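Local atomic coordinates of type IV secretion protein Dot (Legionella pneumophila, PDB entry 6KS5), a protein that acts as a deubiquitinase and regulates the association of polyubiquitin molecules with the Legionella phagosome. Residues Pro182-Lys185 against Tyr186-Gly189; Glu204-Thr207 against Leu208-His212; Val218-Ser221 against Tyr222-Met226. One frame throughout, in Å; residues are numbered along the deposited sequence.

All three contacts are local, partly buried, and follow one another along the chain. Contact 1, a turn in the loop before helix 193-214, is the peripheral one, with exposed lysine and valine beside two buried aromatics. Contact 2 lies on that helix and contact 3 at the start of helix 222-231, close to the chain's centre; neither has an exposed touching residue. Tyr186 of contact 1 reaches Glu204 of contact 2 through its hydroxyl, whereas contacts 2 and 3 meet where Tyr209 packs on Glu224. The chemistry changes on the way inward: a lysine chain over a tyrosine face, a cysteine sulfur over a tyrosine, and a glutamate gripping a helix N-cap.

Contact 1 (Pro182-Lys185 against Tyr186-Gly189); sequences PFEK and YFVG
Lys185 starts with CG between its backbone N and carbonyl carbon (chi1 42°), and Tyr186 turns its ring beside its own backbone N (chi1 -40°); together these torsions lay the lysine chain over one face of the phenol. The two side chains run alongside each other in the same direction. Lys185 CG stands 3.9 Å from the centroid of the Tyr186 ring, almost exactly on the ring normal, a CH-pi contact. A bend at chi3 then takes the chain outward along the ring, with Lys185 CE 3.6 Å from Tyr186 CE1. Phe183 CB touches Tyr186 CD2 at 4.0 Å, and the edge of the Phe183 ring comes near Tyr186 CE2.

Glu184 leaves with CG anti to the backbone N (chi1 -166°), but its bend at chi2 folds the carboxylate back. Glu184 OE2 comes to 3.5 Å from Phe187 CB and 3.4 Å from Val188 CG1, with the carboxylate plane nearly parallel to the Phe187 ring. Its other oxygen has a long, weak ion pair with Arg171.

Three backbone bonds, from i+3 and i+4 amides, close the turn. Glu184 O takes two amides, Val188 N at 3.2 Å nearly in line with the carbonyl and Phe187 N at 3.1 Å from above its plane. Phe183 O accepts Tyr186 N at 3.2 Å and also faces the edge of the Phe187 ring.

The turn belongs to the loop between helices 162-173 and 193-214, and its aromatics reach both. Tyr186 rests on Asn199 and Ala203 and gives its hydroxyl a hydrogen bond with Glu204; Phe187 touches Ala196 of helix 193-214 and Arg171 of helix 162-173, and Phe183 packs on Ala163 of helix 162-173.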
# COMPACT_ATOMS: atom_id res chain seq x y z
N PRO A 182 13.83 6.20 -25.39
CA PRO A 182 13.53 4.77 -25.17
C PRO A 182 12.07 4.43 -25.39
O PRO A 182 11.76 3.28 -25.72
CB PRO A 182 13.93 4.54 -23.70
CG PRO A 182 14.71 5.75 -23.30
CD PRO A 182 14.13 6.86 -24.11
N PHE A 183 11.17 5.39 -25.22
CA PHE A 183 9.74 5.13 -25.33
C PHE A 183 9.19 5.37 -26.73
O PHE A 183 8.00 5.11 -26.96
CB PHE A 183 8.95 5.98 -24.33
CG PHE A 183 9.61 6.12 -22.99
CD1 PHE A 183 9.62 5.06 -22.10
CD2 PHE A 183 10.17 7.33 -22.60
CE1 PHE A 183 10.21 5.19 -20.86
CE2 PHE A 183 10.75 7.46 -21.36
CZ PHE A 183 10.78 6.39 -20.49
N GLU A 184 10.00 5.86 -27.66
CA GLU A 184 9.47 6.16 -28.98
C GLU A 184 9.11 4.89 -29.75
O GLU A 184 8.34 4.96 -30.72
CB GLU A 184 10.46 7.02 -29.76
CG GLU A 184 9.91 7.67 -31.02
CD GLU A 184 8.56 8.36 -30.82
OE1 GLU A 184 8.28 8.86 -29.70
OE2 GLU A 184 7.78 8.39 -31.80
N LYS A 185 9.62 3.73 -29.34
CA LYS A 185 9.25 2.47 -29.97
C LYS A 185 7.75 2.23 -29.88
O LYS A 185 7.13 1.74 -30.84
CB LYS A 185 10.03 1.32 -29.33
CG LYS A 185 10.12 1.40 -27.81
CD LYS A 185 10.99 0.29 -27.22
CE LYS A 185 10.26 -1.05 -27.25
NZ LYS A 185 10.86 -2.04 -26.30
N TYR A 186 7.14 2.56 -28.74
CA TYR A 186 5.72 2.33 -28.54
C TYR A 186 4.84 3.33 -29.29
O TYR A 186 3.62 3.16 -29.30
CB TYR A 186 5.36 2.39 -27.05
CG TYR A 186 6.35 1.74 -26.11
CD1 TYR A 186 6.52 0.36 -26.09
CD2 TYR A 186 7.09 2.50 -25.21
CE1 TYR A 186 7.43 -0.24 -25.23
CE2 TYR A 186 7.99 1.91 -24.35
CZ TYR A 186 8.16 0.54 -24.36
OH TYR A 186 9.05 -0.05 -23.50
N PHE A 187 5.42 4.35 -29.91
CA PHE A 187 4.67 5.44 -30.53
C PHE A 187 4.69 5.42 -32.05
O PHE A 187 3.67 5.76 -32.67
CB PHE A 187 5.18 6.79 -30.02
CG PHE A 187 4.65 7.17 -28.66
CD1 PHE A 187 3.34 7.61 -28.52
CD2 PHE A 187 5.45 7.08 -27.54
CE1 PHE A 187 2.84 7.96 -27.27
CE2 PHE A 187 4.96 7.43 -26.29
CZ PHE A 187 3.65 7.87 -26.16
N VAL A 188 5.79 5.07 -32.68
CA VAL A 188 5.79 4.91 -34.13
C VAL A 188 5.10 3.60 -34.49
O VAL A 188 5.15 2.62 -33.72
CB VAL A 188 7.22 4.99 -34.71
CG1 VAL A 188 7.81 6.38 -34.50
CG2 VAL A 188 8.09 3.93 -34.07
N GLY A 189 4.46 3.56 -35.65
CA GLY A 189 3.65 2.41 -36.02
C GLY A 189 2.50 2.14 -35.08
O GLY A 189 2.11 0.98 -34.87

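Contact 2 (Glu204-Thr207 against Leu208-His212); sequences EGYT and LYCQH
Cys210 and Tyr206, one turn apart on helix 193-214, form a sulfur-aromatic contact on the buried side of the helix. Cys210 SG stands over the middle of the ring, 4.1 Å from the Tyr206 centroid and 13° off the normal. Two torsions make the meeting possible: Tyr206 CG lies opposite its backbone N (chi1 -175°), which leans the ring along the helix toward Cys210, while the cysteine sulfur lies beside its own N (chi1 -57°) and points back toward the ring face. Cys210 SG is also 3.3 Å from Tyr206 O, the carbonyl that accepts Cys210 N at 3.1 Å.

This is the densely filled side. The Tyr206 and Trp201 rings meet with their planes inclined to each other; Tyr206 also touches Val119 and Lys120 of helix 117-122, and its hydroxyl makes a weak hydrogen bond to Leu113 O. Tyr209, one position before the cysteine, packs on Met123 and on Leu157 of helix 155-160. Its amide is held at 3.1 Å by Gly205 O, the regular i to i+4 bond of the helix.

The side formed by Glu204, Thr207, Leu208 and Gln211 is partly exposed, and its side chains meet more sparingly. Glu204 and Leu208 run alongside each other, yet their ends come no nearer than 3.9 Å, between Glu204 OE1 and Leu208 CD1; the other carboxylate oxygen is taken by the hydroxyl of Tyr186. Glu204 O accepts Leu208 N at 3.2 Å, and Thr207 OG1 adds a weak bond to that same oxygen at 3.5 Å. Farther along this side, the glutamine chain passes close to the threonine carbonyl, and Gln211 N donates to Thr207 O at 2.9 Å.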
# COMPACT_ATOMS: atom_id res chain seq x y z
N GLU A 204 6.95 -2.79 -20.13
CA GLU A 204 7.62 -2.47 -18.88
C GLU A 204 6.81 -1.60 -17.93
O GLU A 204 7.27 -1.39 -16.80
CB GLU A 204 8.96 -1.78 -19.16
CG GLU A 204 8.90 -0.72 -20.24
CD GLU A 204 10.12 0.18 -20.22
OE1 GLU A 204 10.57 0.54 -19.11
OE2 GLU A 204 10.62 0.54 -21.31
N GLY A 205 5.64 -1.09 -18.32
CA GLY A 205 4.91 -0.20 -17.44
C GLY A 205 4.32 -0.90 -16.23
O GLY A 205 4.40 -0.40 -15.11
N TYR A 206 3.72 -2.08 -16.45
CA TYR A 206 3.09 -2.82 -15.36
C TYR A 206 4.10 -3.25 -14.31
O TYR A 206 3.84 -3.12 -13.11
CB TYR A 206 2.36 -4.05 -15.92
CG TYR A 206 1.56 -4.83 -14.90
CD1 TYR A 206 0.58 -4.21 -14.13
CD2 TYR A 206 1.78 -6.19 -14.71
CE1 TYR A 206 -0.15 -4.92 -13.21
CE2 TYR A 206 1.04 -6.91 -13.78
CZ TYR A 206 0.07 -6.26 -13.04
OH TYR A 206 -0.68 -6.95 -12.11
N THR A 207 5.26 -3.76 -14.74
CA THR A 207 6.23 -4.23 -13.76
C THR A 207 6.83 -3.06 -12.98
O THR A 207 7.01 -3.16 -11.76
CB THR A 207 7.33 -5.06 -14.43
OG1 THR A 207 8.28 -4.21 -15.07
CG2 THR A 207 6.74 -6.03 -15.45
N LEU A 208 7.10 -1.94 -13.66
CA LEU A 208 7.55 -0.74 -12.95
C LEU A 208 6.56 -0.32 -11.88
O LEU A 208 6.94 0.13 -10.79
CB LEU A 208 7.74 0.41 -13.95
CG LEU A 208 9.01 0.50 -14.77
CD1 LEU A 208 8.83 1.58 -15.81
CD2 LEU A 208 10.20 0.80 -13.88
N TYR A 209 5.27 -0.47 -12.18
CA TYR A 209 4.23 -0.15 -11.21
C TYR A 209 4.32 -1.06 -10.00
O TYR A 209 4.23 -0.60 -8.85
CB TYR A 209 2.88 -0.26 -11.89
CG TYR A 209 1.68 0.09 -11.06
CD1 TYR A 209 1.59 1.31 -10.40
CD2 TYR A 209 0.62 -0.79 -10.96
CE1 TYR A 209 0.47 1.63 -9.66
CE2 TYR A 209 -0.49 -0.49 -10.22
CZ TYR A 209 -0.57 0.72 -9.58
OH TYR A 209 -1.70 1.00 -8.85
N CYS A 210 4.50 -2.36 -10.22
CA CYS A 210 4.57 -3.26 -9.08
C CYS A 210 5.84 -3.02 -8.28
O CYS A 210 5.85 -3.16 -7.06
CB CYS A 210 4.45 -4.70 -9.58
SG CYS A 210 2.93 -4.93 -10.52
N GLN A 211 6.92 -2.59 -8.93
CA GLN A 211 8.15 -2.32 -8.20
C GLN A 211 8.03 -1.07 -7.33
O GLN A 211 8.72 -0.95 -6.31
CB GLN A 211 9.32 -2.19 -9.18
CG GLN A 211 9.54 -3.46 -9.96
CD GLN A 211 10.82 -3.44 -10.78
OE1 GLN A 211 11.05 -2.54 -11.59
NE2 GLN A 211 11.65 -4.45 -10.58
N HIS A 212 7.15 -0.14 -7.71
CA HIS A 212 7.00 1.10 -6.95
C HIS A 212 6.06 0.94 -5.76
O HIS A 212 6.28 1.57 -4.73
CB HIS A 212 6.50 2.22 -7.85
CG HIS A 212 6.54 3.57 -7.22
ND1 HIS A 212 7.69 4.09 -6.66
CD2 HIS A 212 5.58 4.52 -7.07
CE1 HIS A 212 7.43 5.30 -6.19
NE2 HIS A 212 6.17 5.58 -6.42

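Contact 3 (Val218-Ser221 against Tyr222-Met226); sequences VKLS and YIEIM
Glu224 OE2 takes the backbone amide of Ser221, N to OE2 2.6 Å, on the syn side of the carboxylate and 21° out of its plane. Ser221 is the N-cap of helix 222-231 and Glu224 its third residue, so this bond is the glutamate half of a capping box. Ser221 OG lies 2.7 Å from the same Glu224 OE2 and is hydrogen-bonded to Glu153 O. The carboxylate gets there because Glu224 CG lies beside its backbone N (chi1 -53°) and the chain then bends at chi2, turning back past the helix start. A negative charge at this end would probably be favoured by the helix dipole.

In the first turn of the helix, Ile225 N makes a weak hydrogen bond to Ser221 O at 3.4 Å, and Met226 N bonds to Tyr222 O at 3.2 Å.

Outside the polar grip, Leu220 lies across the glutamate, its CG 3.9 Å from Glu224 CB. The leucine also touches Leu213 of helix 193-214 and Phe31 of helix 29-40, while Ile225 packs on Phe30 and on Leu236 of strand 236-239. Leucine and isoleucine meet where Leu220 CD2 comes to 3.7 Å from Ile225 CG1.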
# COMPACT_ATOMS: atom_id res chain seq x y z
N VAL A 218 5.91 4.69 -0.03
CA VAL A 218 4.97 4.90 -1.13
C VAL A 218 3.57 4.63 -0.61
O VAL A 218 3.26 3.51 -0.17
CB VAL A 218 5.31 3.99 -2.33
CG1 VAL A 218 4.13 3.92 -3.30
CG2 VAL A 218 6.56 4.47 -3.04
N LYS A 219 2.70 5.64 -0.66
CA LYS A 219 1.39 5.51 -0.06
C LYS A 219 0.32 5.09 -1.06
O LYS A 219 0.37 5.44 -2.25
CB LYS A 219 0.95 6.79 0.64
CG LYS A 219 1.25 6.79 2.14
CD LYS A 219 0.83 5.49 2.88
CE LYS A 219 -0.61 5.00 2.62
NZ LYS A 219 -0.78 3.53 2.93
N LEU A 220 -0.66 4.36 -0.56
CA LEU A 220 -1.68 3.70 -1.36
C LEU A 220 -3.00 4.46 -1.28
O LEU A 220 -3.40 4.94 -0.21
CB LEU A 220 -1.89 2.27 -0.87
CG LEU A 220 -1.36 1.12 -1.72
CD1 LEU A 220 0.15 1.21 -1.85
CD2 LEU A 220 -1.77 -0.20 -1.08
N SER A 221 -3.66 4.57 -2.42
CA SER A 221 -5.02 5.06 -2.53
C SER A 221 -5.96 3.88 -2.72
O SER A 221 -5.53 2.73 -2.83
CB SER A 221 -5.13 6.05 -3.69
OG SER A 221 -4.82 5.40 -4.90
N TYR A 222 -7.26 4.16 -2.80
CA TYR A 222 -8.23 3.08 -2.94
C TYR A 222 -8.14 2.38 -4.29
O TYR A 222 -8.74 1.31 -4.45
CB TYR A 222 -9.65 3.61 -2.70
CG TYR A 222 -10.03 4.75 -3.60
CD1 TYR A 222 -9.73 6.06 -3.26
CD2 TYR A 222 -10.71 4.53 -4.79
CE1 TYR A 222 -10.08 7.12 -4.08
CE2 TYR A 222 -11.07 5.57 -5.62
CZ TYR A 222 -10.75 6.87 -5.26
OH TYR A 222 -11.10 7.91 -6.09
N ILE A 223 -7.41 2.96 -5.25
CA ILE A 223 -7.22 2.32 -6.56
C ILE A 223 -6.40 1.04 -6.41
O ILE A 223 -6.86 -0.05 -6.76
CB ILE A 223 -6.54 3.30 -7.54
CG1 ILE A 223 -7.46 4.47 -7.87
CG2 ILE A 223 -6.07 2.56 -8.80
CD1 ILE A 223 -8.38 4.19 -9.01
N GLU A 224 -5.17 1.18 -5.90
CA GLU A 224 -4.30 0.02 -5.73
C GLU A 224 -4.93 -1.01 -4.80
O GLU A 224 -4.82 -2.22 -5.03
CB GLU A 224 -2.94 0.45 -5.20
CG GLU A 224 -2.25 1.55 -6.01
CD GLU A 224 -2.56 2.97 -5.55
OE1 GLU A 224 -2.04 3.92 -6.17
OE2 GLU A 224 -3.30 3.14 -4.56
N ILE A 225 -5.60 -0.54 -3.75
CA ILE A 225 -6.14 -1.45 -2.75
C ILE A 225 -7.21 -2.34 -3.35
O ILE A 225 -7.26 -3.55 -3.09
CB ILE A 225 -6.66 -0.63 -1.55
CG1 ILE A 225 -5.49 -0.03 -0.76
CG2 ILE A 225 -7.55 -1.48 -0.66
CD1 ILE A 225 -5.91 1.02 0.24
N MET A 226 -8.08 -1.77 -4.19
CA MET A 226 -9.14 -2.58 -4.79
C MET A 226 -8.57 -3.70 -5.65
O MET A 226 -8.99 -4.85 -5.53
CB MET A 226 -10.09 -1.68 -5.59
CG MET A 226 -11.11 -0.95 -4.73
SD MET A 226 -12.23 -2.06 -3.83
CE MET A 226 -11.59 -1.90 -2.16